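Local coordinates for arylamine n-acetyltransferase (Mycobacterium smegmatis, PDB 1W5R), which catalyses the transfer of an acetyl group to arylamines, probably by way of a catalytic triad like that of related enzymes, at residues G71-V83 against L108-V120. The protein carries 1 engineered substitution. Sequence-based numbering, arbitrary orientation.
Sequences GYQYEHNGLLGYV and LPAQTHNVLSVAV. Engineered in segment 71-83: Gln73 (natural residue Cys).
Gln73, engineered in place of the natural Cys, occupies the position of the catalytic-triad cysteine of the arylamine N-acetyltransferase family and meets His113, which with Asp130 is consistent with the triad histidine and aspartate. The site lies where the N-terminus of helix 73-83 approaches strand 111-119, in a core probably of the papain-like cysteine protease kind. Gln73 CB sits at the edge of the His113 imidazole, 3.3 Å from ND1, while His113 NE2 on the far side of the ring is hydrogen-bonded to Asp130 OD2. The Gln73 side chain is bent at chi2 (-88°), and Gln73 NE2 donates to Thr112 O at 2.9 Å, a nearly straight bond (163°) with the acceptor close to the amide plane. Thr112 and His113 form a classic beta bulge opposite Gly96.

One turn along the helix, Asn77 ND2 reaches Asn114 O at 2.7 Å, somewhat out of the carbonyl plane. The same ND2 also donates to Asp130 OD1, so one amide ties the helix both to the strand and to the probable triad aspartate. Tyr74 lays CD2 3.5 Å from Asn114 CB, its ring turned only 22° from the Asn114 amide, whose ND2 is hydrogen-bonded to Leu94. One water joins Tyr74 OH to His113 O, and a second bridges Tyr74 O and Asn114 OD1. Farther along, Leu116 fits against the helix backbone beside Gly81: its CD2 lies 3.5 Å from Asn77 O, and its CD1 3.6 Å from Gly81 N.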
ATOM      1  N   GLY A  71      11.804  20.051   6.296  1.00  9.10           N
ATOM      2  CA  GLY A  71      13.144  20.350   5.810  1.00  8.80           C
ATOM      3  C   GLY A  71      13.935  19.077   5.702  1.00  8.38           C
ATOM      4  O   GLY A  71      13.383  17.977   5.889  1.00  8.05           O
ATOM      5  N   TYR A  72      15.204  19.210   5.333  1.00  8.89           N
ATOM      6  CA  TYR A  72      16.069  18.045   5.238  1.00  7.59           C
ATOM      7  C   TYR A  72      17.050  17.972   6.420  1.00  7.52           C
ATOM      8  O   TYR A  72      16.824  18.657   7.427  1.00  7.61           O
ATOM      9  CB  TYR A  72      16.672  17.883   3.823  1.00  7.78           C
ATOM     10  CG  TYR A  72      17.782  18.831   3.387  1.00  7.37           C
ATOM     11  CD1 TYR A  72      18.355  18.667   2.130  1.00  7.50           C
ATOM     12  CD2 TYR A  72      18.296  19.825   4.226  1.00  8.17           C
ATOM     13  CE1 TYR A  72      19.390  19.479   1.681  1.00  7.47           C
ATOM     14  CE2 TYR A  72      19.361  20.639   3.794  1.00  6.76           C
ATOM     15  CZ  TYR A  72      19.901  20.445   2.511  1.00  7.76           C
ATOM     16  OH  TYR A  72      20.959  21.192   2.041  1.00  8.49           O
ATOM     17  N   GLN A  73      18.083  17.144   6.338  1.00  7.31           N
ATOM     18  CA  GLN A  73      18.865  16.786   7.521  1.00  7.42           C
ATOM     19  C   GLN A  73      19.397  17.986   8.311  1.00  7.69           C
ATOM     20  O   GLN A  73      19.310  18.021   9.551  1.00  8.23           O
ATOM     21  CB  GLN A  73      20.017  15.833   7.147  1.00  7.58           C
ATOM     22  CG  GLN A  73      20.922  16.243   6.006  1.00  7.69           C
ATOM     23  CD  GLN A  73      20.423  15.795   4.624  1.00  9.28           C
ATOM     24  OE1 GLN A  73      19.231  15.579   4.420  1.00  9.48           O
ATOM     25  NE2 GLN A  73      21.348  15.654   3.679  1.00 10.26           N
ATOM     26  N   TYR A  74      19.959  18.964   7.605  1.00  7.98           N
ATOM     27  CA  TYR A  74      20.543  20.131   8.291  1.00  7.64           C
ATOM     28  C   TYR A  74      19.505  21.014   8.973  1.00  9.02           C
ATOM     29  O   TYR A  74      19.772  21.670  10.005  1.00  9.59           O
ATOM     30  CB  TYR A  74      21.336  20.977   7.318  1.00  8.26           C
ATOM     31  CG  TYR A  74      22.537  20.304   6.719  1.00  7.55           C
ATOM     32  CD1 TYR A  74      22.486  19.747   5.439  1.00  8.08           C
ATOM     33  CD2 TYR A  74      23.738  20.213   7.432  1.00  7.61           C
ATOM     34  CE1 TYR A  74      23.606  19.120   4.876  1.00  7.84           C
ATOM     35  CE2 TYR A  74      24.865  19.596   6.880  1.00  7.99           C
ATOM     36  CZ  TYR A  74      24.791  19.044   5.607  1.00  7.52           C
ATOM     37  OH  TYR A  74      25.889  18.455   5.023  1.00  9.30           O
ATOM     38  N   GLU A  75      18.318  21.038   8.383  1.00  7.83           N
ATOM     39  CA  GLU A  75      17.234  21.854   8.914  1.00  8.61           C
ATOM     40  C   GLU A  75      16.634  21.197  10.144  1.00  9.04           C
ATOM     41  O   GLU A  75      16.400  21.850  11.166  1.00  9.86           O
ATOM     42  CB  GLU A  75      16.178  22.105   7.830  1.00  8.30           C
ATOM     43  CG  GLU A  75      16.717  22.963   6.699  1.00  8.95           C
ATOM     44  CD  GLU A  75      15.831  22.957   5.478  1.00  7.49           C
ATOM     45  OE1 GLU A  75      15.321  24.046   5.116  1.00  9.95           O
ATOM     46  OE2 GLU A  75      15.670  21.875   4.860  1.00  8.83           O
ATOM     47  N   HIS A  76      16.390  19.890  10.052  1.00  9.01           N
ATOM     48  CA  HIS A  76      15.830  19.134  11.175  1.00  9.13           C
ATOM     49  C   HIS A  76      16.703  19.131  12.399  1.00  9.32           C
ATOM     50  O   HIS A  76      16.276  19.530  13.485  1.00  9.88           O
ATOM     51  CB  HIS A  76      15.578  17.696  10.748  1.00  9.00           C
ATOM     52  CG  HIS A  76      14.243  17.505  10.111  1.00  9.06           C
ATOM     53  ND1 HIS A  76      13.075  17.452  10.844  1.00  9.06           N
ATOM     54  CD2 HIS A  76      13.880  17.406   8.809  1.00  9.50           C
ATOM     55  CE1 HIS A  76      12.052  17.302  10.022  1.00  9.81           C
ATOM     56  NE2 HIS A  76      12.512  17.280   8.780  1.00  9.19           N
ATOM     57  N   ASN A  77      17.924  18.667  12.229  1.00  9.23           N
ATOM     58  CA  ASN A  77      18.821  18.560  13.372  1.00  9.69           C
ATOM     59  C   ASN A  77      19.338  19.906  13.811  1.00  9.80           C
ATOM     60  O   ASN A  77      19.633  20.095  14.995  1.00 10.35           O
ATOM     61  CB  ASN A  77      19.920  17.541  13.093  1.00  9.11           C
ATOM     62  CG  ASN A  77      19.374  16.115  13.125  1.00  8.05           C
ATOM     63  OD1 ASN A  77      18.490  15.814  13.926  1.00 10.43           O
ATOM     64  ND2 ASN A  77      19.869  15.258  12.239  1.00  8.59           N
ATOM     65  N   GLY A  78      19.412  20.849  12.885  1.00  9.96           N
ATOM     66  CA  GLY A  78      19.763  22.209  13.280  1.00 10.47           C
ATOM     67  C   GLY A  78      18.704  22.739  14.223  1.00 10.36           C
ATOM     68  O   GLY A  78      19.016  23.188  15.334  1.00 10.74           O
ATOM     69  N   LEU A  79      17.441  22.665  13.802  1.00 10.22           N
ATOM     70  CA  LEU A  79      16.336  23.131  14.622  1.00 11.45           C
ATOM     71  C   LEU A  79      16.312  22.443  15.983  1.00 11.53           C
ATOM     72  O   LEU A  79      16.206  23.108  17.027  1.00 12.81           O
ATOM     73  CB  LEU A  79      14.997  22.908  13.897  1.00 11.10           C
ATOM     74  CG  LEU A  79      13.729  23.264  14.686  1.00 12.18           C
ATOM     75  CD1 LEU A  79      13.691  24.733  15.030  1.00 12.80           C
ATOM     76  CD2 LEU A  79      12.487  22.879  13.898  1.00 12.03           C
ATOM     77  N   LEU A  80      16.372  21.115  15.984  1.00 11.33           N
ATOM     78  CA  LEU A  80      16.305  20.381  17.246  1.00 11.57           C
ATOM     79  C   LEU A  80      17.487  20.720  18.137  1.00 12.15           C
ATOM     80  O   LEU A  80      17.344  20.795  19.361  1.00 11.82           O
ATOM     81  CB  LEU A  80      16.234  18.869  16.983  1.00 11.87           C
ATOM     82  CG  LEU A  80      16.038  17.998  18.229  1.00 10.99           C
ATOM     83  CD1 LEU A  80      14.865  18.462  19.085  1.00 11.22           C
ATOM     84  CD2 LEU A  80      15.847  16.547  17.810  1.00 11.23           C
ATOM     85  N   GLY A  81      18.649  20.932  17.530  1.00 12.39           N
ATOM     86  CA  GLY A  81      19.838  21.353  18.274  1.00 13.11           C
ATOM     87  C   GLY A  81      19.591  22.622  19.078  1.00 13.20           C
ATOM     88  O   GLY A  81      19.911  22.681  20.268  1.00 13.67           O
ATOM     89  N   TYR A  82      19.009  23.637  18.445  1.00 13.77           N
ATOM     90  CA  TYR A  82      18.693  24.897  19.133  1.00 14.29           C
ATOM     91  C   TYR A  82      17.670  24.672  20.229  1.00 14.80           C
ATOM     92  O   TYR A  82      17.818  25.200  21.342  1.00 15.72           O
ATOM     93  CB  TYR A  82      18.161  25.940  18.146  1.00 14.25           C
ATOM     94  CG  TYR A  82      19.178  26.400  17.121  1.00 14.15           C
ATOM     95  CD1 TYR A  82      18.954  26.228  15.744  1.00 13.97           C
ATOM     96  CD2 TYR A  82      20.360  27.024  17.524  1.00 14.47           C
ATOM     97  CE1 TYR A  82      19.901  26.656  14.808  1.00 14.95           C
ATOM     98  CE2 TYR A  82      21.303  27.452  16.605  1.00 14.76           C
ATOM     99  CZ  TYR A  82      21.068  27.278  15.243  1.00 14.54           C
ATOM    100  OH  TYR A  82      21.994  27.701  14.324  1.00 14.63           O
ATOM    101  N   VAL A  83      16.647  23.877  19.930  1.00 14.63           N
ATOM    102  CA  VAL A  83      15.582  23.604  20.893  1.00 15.15           C
ATOM    103  C   VAL A  83      16.149  22.925  22.133  1.00 15.16           C
ATOM    104  O   VAL A  83      15.849  23.343  23.266  1.00 15.37           O
ATOM    105  CB  VAL A  83      14.453  22.739  20.284  1.00 14.69           C
ATOM    106  CG1 VAL A  83      13.538  22.217  21.376  1.00 15.89           C
ATOM    107  CG2 VAL A  83      13.679  23.534  19.272  1.00 15.01           C
ATOM    108  N   LEU A 108      34.694   7.287  -1.246  1.00 19.53           N
ATOM    109  CA  LEU A 108      34.290   7.946  -0.005  1.00 17.01           C
ATOM    110  C   LEU A 108      33.213   9.009  -0.291  1.00 15.48           C
ATOM    111  O   LEU A 108      33.406   9.881  -1.140  1.00 15.01           O
ATOM    112  CB  LEU A 108      35.502   8.592   0.664  1.00 16.92           C
ATOM    113  CG  LEU A 108      35.302   9.176   2.055  1.00 16.12           C
ATOM    114  CD1 LEU A 108      35.246   8.088   3.113  1.00 15.87           C
ATOM    115  CD2 LEU A 108      36.414  10.167   2.371  1.00 15.14           C
ATOM    116  N   PRO A 109      32.067   8.939   0.411  1.00 13.71           N
ATOM    117  CA  PRO A 109      31.053   9.975   0.172  1.00 12.86           C
ATOM    118  C   PRO A 109      31.425  11.321   0.798  1.00 11.55           C
ATOM    119  O   PRO A 109      32.202  11.373   1.751  1.00 11.69           O
ATOM    120  CB  PRO A 109      29.791   9.429   0.868  1.00 13.33           C
ATOM    121  CG  PRO A 109      30.138   8.019   1.282  1.00 13.79           C
ATOM    122  CD  PRO A 109      31.621   7.947   1.405  1.00 14.10           C
ATOM    123  N   ALA A 110      30.853  12.400   0.267  1.00 11.20           N
ATOM    124  CA  ALA A 110      30.944  13.715   0.894  1.00 10.51           C
ATOM    125  C   ALA A 110      30.298  13.731   2.274  1.00 10.30           C
ATOM    126  O   ALA A 110      29.452  12.873   2.582  1.00 10.50           O
ATOM    127  CB  ALA A 110      30.280  14.768   0.001  1.00 10.37           C
ATOM    128  N   GLN A 111      30.696  14.705   3.095  1.00  9.84           N
ATOM    129  CA  GLN A 111      30.011  14.958   4.350  1.00  9.68           C
ATOM    130  C   GLN A 111      28.718  15.687   3.996  1.00  9.58           C
ATOM    131  O   GLN A 111      28.730  16.866   3.628  1.00 10.52           O
ATOM    132  CB  GLN A 111      30.864  15.805   5.297  1.00 10.16           C
ATOM    133  CG  GLN A 111      32.111  15.099   5.809  1.00 11.17           C
ATOM    134  CD  GLN A 111      32.927  16.023   6.672  1.00 14.52           C
ATOM    135  OE1 GLN A 111      32.425  16.566   7.667  1.00 19.48           O
ATOM    136  NE2 GLN A 111      34.187  16.223   6.298  1.00 18.51           N
ATOM    137  N   THR A 112      27.601  14.958   4.076  1.00  8.53           N
ATOM    138  CA  THR A 112      26.299  15.515   3.691  1.00  8.77           C
ATOM    139  C   THR A 112      25.248  15.370   4.790  1.00  8.76           C
ATOM    140  O   THR A 112      24.078  15.718   4.595  1.00  8.45           O
ATOM    141  CB  THR A 112      25.741  14.836   2.441  1.00  8.25           C
ATOM    142  OG1 THR A 112      25.452  13.470   2.749  1.00  8.97           O
ATOM    143  CG2 THR A 112      26.708  14.920   1.268  1.00  9.15           C
ATOM    144  N   HIS A 113      25.656  14.835   5.937  1.00  8.85           N
ATOM    145  CA  HIS A 113      24.714  14.638   7.037  1.00  9.01           C
ATOM    146  C   HIS A 113      25.142  15.427   8.267  1.00  9.05           C
ATOM    147  O   HIS A 113      26.325  15.794   8.415  1.00 10.04           O
ATOM    148  CB  HIS A 113      24.562  13.146   7.356  1.00  9.55           C
ATOM    149  CG  HIS A 113      23.358  12.815   8.191  1.00  9.02           C
ATOM    150  ND1 HIS A 113      22.196  13.557   8.161  1.00 10.03           N
ATOM    151  CD2 HIS A 113      23.120  11.787   9.043  1.00  8.81           C
ATOM    152  CE1 HIS A 113      21.310  13.023   8.985  1.00  9.54           C
ATOM    153  NE2 HIS A 113      21.848  11.947   9.534  1.00  8.20           N
ATOM    154  N   ASN A 114      24.177  15.681   9.142  1.00  9.22           N
ATOM    155  CA  ASN A 114      24.377  16.453  10.370  1.00  9.84           C
ATOM    156  C   ASN A 114      23.521  15.758  11.417  1.00  9.74           C
ATOM    157  O   ASN A 114      22.338  15.505  11.172  1.00 10.31           O
ATOM    158  CB  ASN A 114      23.928  17.907  10.119  1.00 10.64           C
ATOM    159  CG  ASN A 114      23.819  18.776  11.383  1.00 11.40           C
ATOM    160  OD1 ASN A 114      22.945  19.639  11.441  1.00 14.73           O
ATOM    161  ND2 ASN A 114      24.706  18.579  12.368  1.00 11.96           N
ATOM    162  N   VAL A 115      24.141  15.402  12.550  1.00  9.63           N
ATOM    163  CA  VAL A 115      23.440  14.756  13.659  1.00 10.28           C
ATOM    164  C   VAL A 115      23.839  15.441  14.973  1.00 10.50           C
ATOM    165  O   VAL A 115      24.715  16.321  14.973  1.00 10.94           O
ATOM    166  CB  VAL A 115      23.698  13.220  13.734  1.00 10.28           C
ATOM    167  CG1 VAL A 115      23.252  12.551  12.447  1.00 10.98           C
ATOM    168  CG2 VAL A 115      25.173  12.894  14.045  1.00 10.75           C
ATOM    169  N   LEU A 116      23.194  15.056  16.076  1.00 11.15           N
ATOM    170  CA  LEU A 116      23.468  15.692  17.369  1.00 11.39           C
ATOM    171  C   LEU A 116      24.074  14.708  18.345  1.00 12.00           C
ATOM    172  O   LEU A 116      23.685  13.533  18.368  1.00 12.12           O
ATOM    173  CB  LEU A 116      22.189  16.253  17.983  1.00 11.67           C
ATOM    174  CG  LEU A 116      21.401  17.210  17.085  1.00 10.30           C
ATOM    175  CD1 LEU A 116      20.098  17.598  17.785  1.00 11.94           C
ATOM    176  CD2 LEU A 116      22.249  18.441  16.723  1.00 11.28           C
ATOM    177  N   SER A 117      25.023  15.196  19.140  1.00 11.97           N
ATOM    178  CA  SER A 117      25.487  14.455  20.303  1.00 12.84           C
ATOM    179  C   SER A 117      25.027  15.238  21.536  1.00 13.56           C
ATOM    180  O   SER A 117      25.423  16.403  21.728  1.00 13.52           O
ATOM    181  CB  SER A 117      26.997  14.274  20.258  1.00 13.01           C
ATOM    182  OG  SER A 117      27.458  13.766  21.499  1.00 13.41           O
ATOM    183  N   VAL A 118      24.163  14.613  22.337  1.00 14.25           N
ATOM    184  CA  VAL A 118      23.415  15.313  23.385  1.00 15.27           C
ATOM    185  C   VAL A 118      23.740  14.742  24.764  1.00 16.95           C
ATOM    186  O   VAL A 118      23.753  13.530  24.950  1.00 16.91           O
ATOM    187  CB  VAL A 118      21.887  15.235  23.120  1.00 15.01           C
ATOM    188  CG1 VAL A 118      21.074  15.951  24.182  1.00 15.18           C
ATOM    189  CG2 VAL A 118      21.550  15.797  21.739  1.00 13.80           C
ATOM    190  N   ALA A 119      24.018  15.633  25.711  1.00 18.70           N
ATOM    191  CA  ALA A 119      24.232  15.238  27.103  1.00 20.70           C
ATOM    192  C   ALA A 119      23.128  15.814  27.978  1.00 22.58           C
ATOM    193  O   ALA A 119      22.688  16.946  27.771  1.00 21.17           O
ATOM    194  CB  ALA A 119      25.596  15.720  27.590  1.00 21.21           C
ATOM    195  N   VAL A 120      22.672  15.026  28.949  1.00 25.51           N
ATOM    196  CA  VAL A 120      21.872  15.577  30.047  1.00 28.88           C
ATOM    197  C   VAL A 120      22.815  16.201  31.087  1.00 30.94           C
ATOM    198  O   VAL A 120      23.885  15.644  31.364  1.00 31.09           O
ATOM    199  CB  VAL A 120      20.949  14.525  30.729  1.00 29.10           C
ATOM    200  CG1 VAL A 120      19.901  14.006  29.760  1.00 29.55           C
ATOM    201  CG2 VAL A 120      21.753  13.386  31.322  1.00 29.91           C
TER
HETATM  202  O   HOH W   1      22.320  22.291  11.087  1.00 13.37           O
HETATM  203  O   HOH W   2      27.767  17.732   6.757  1.00 14.53           O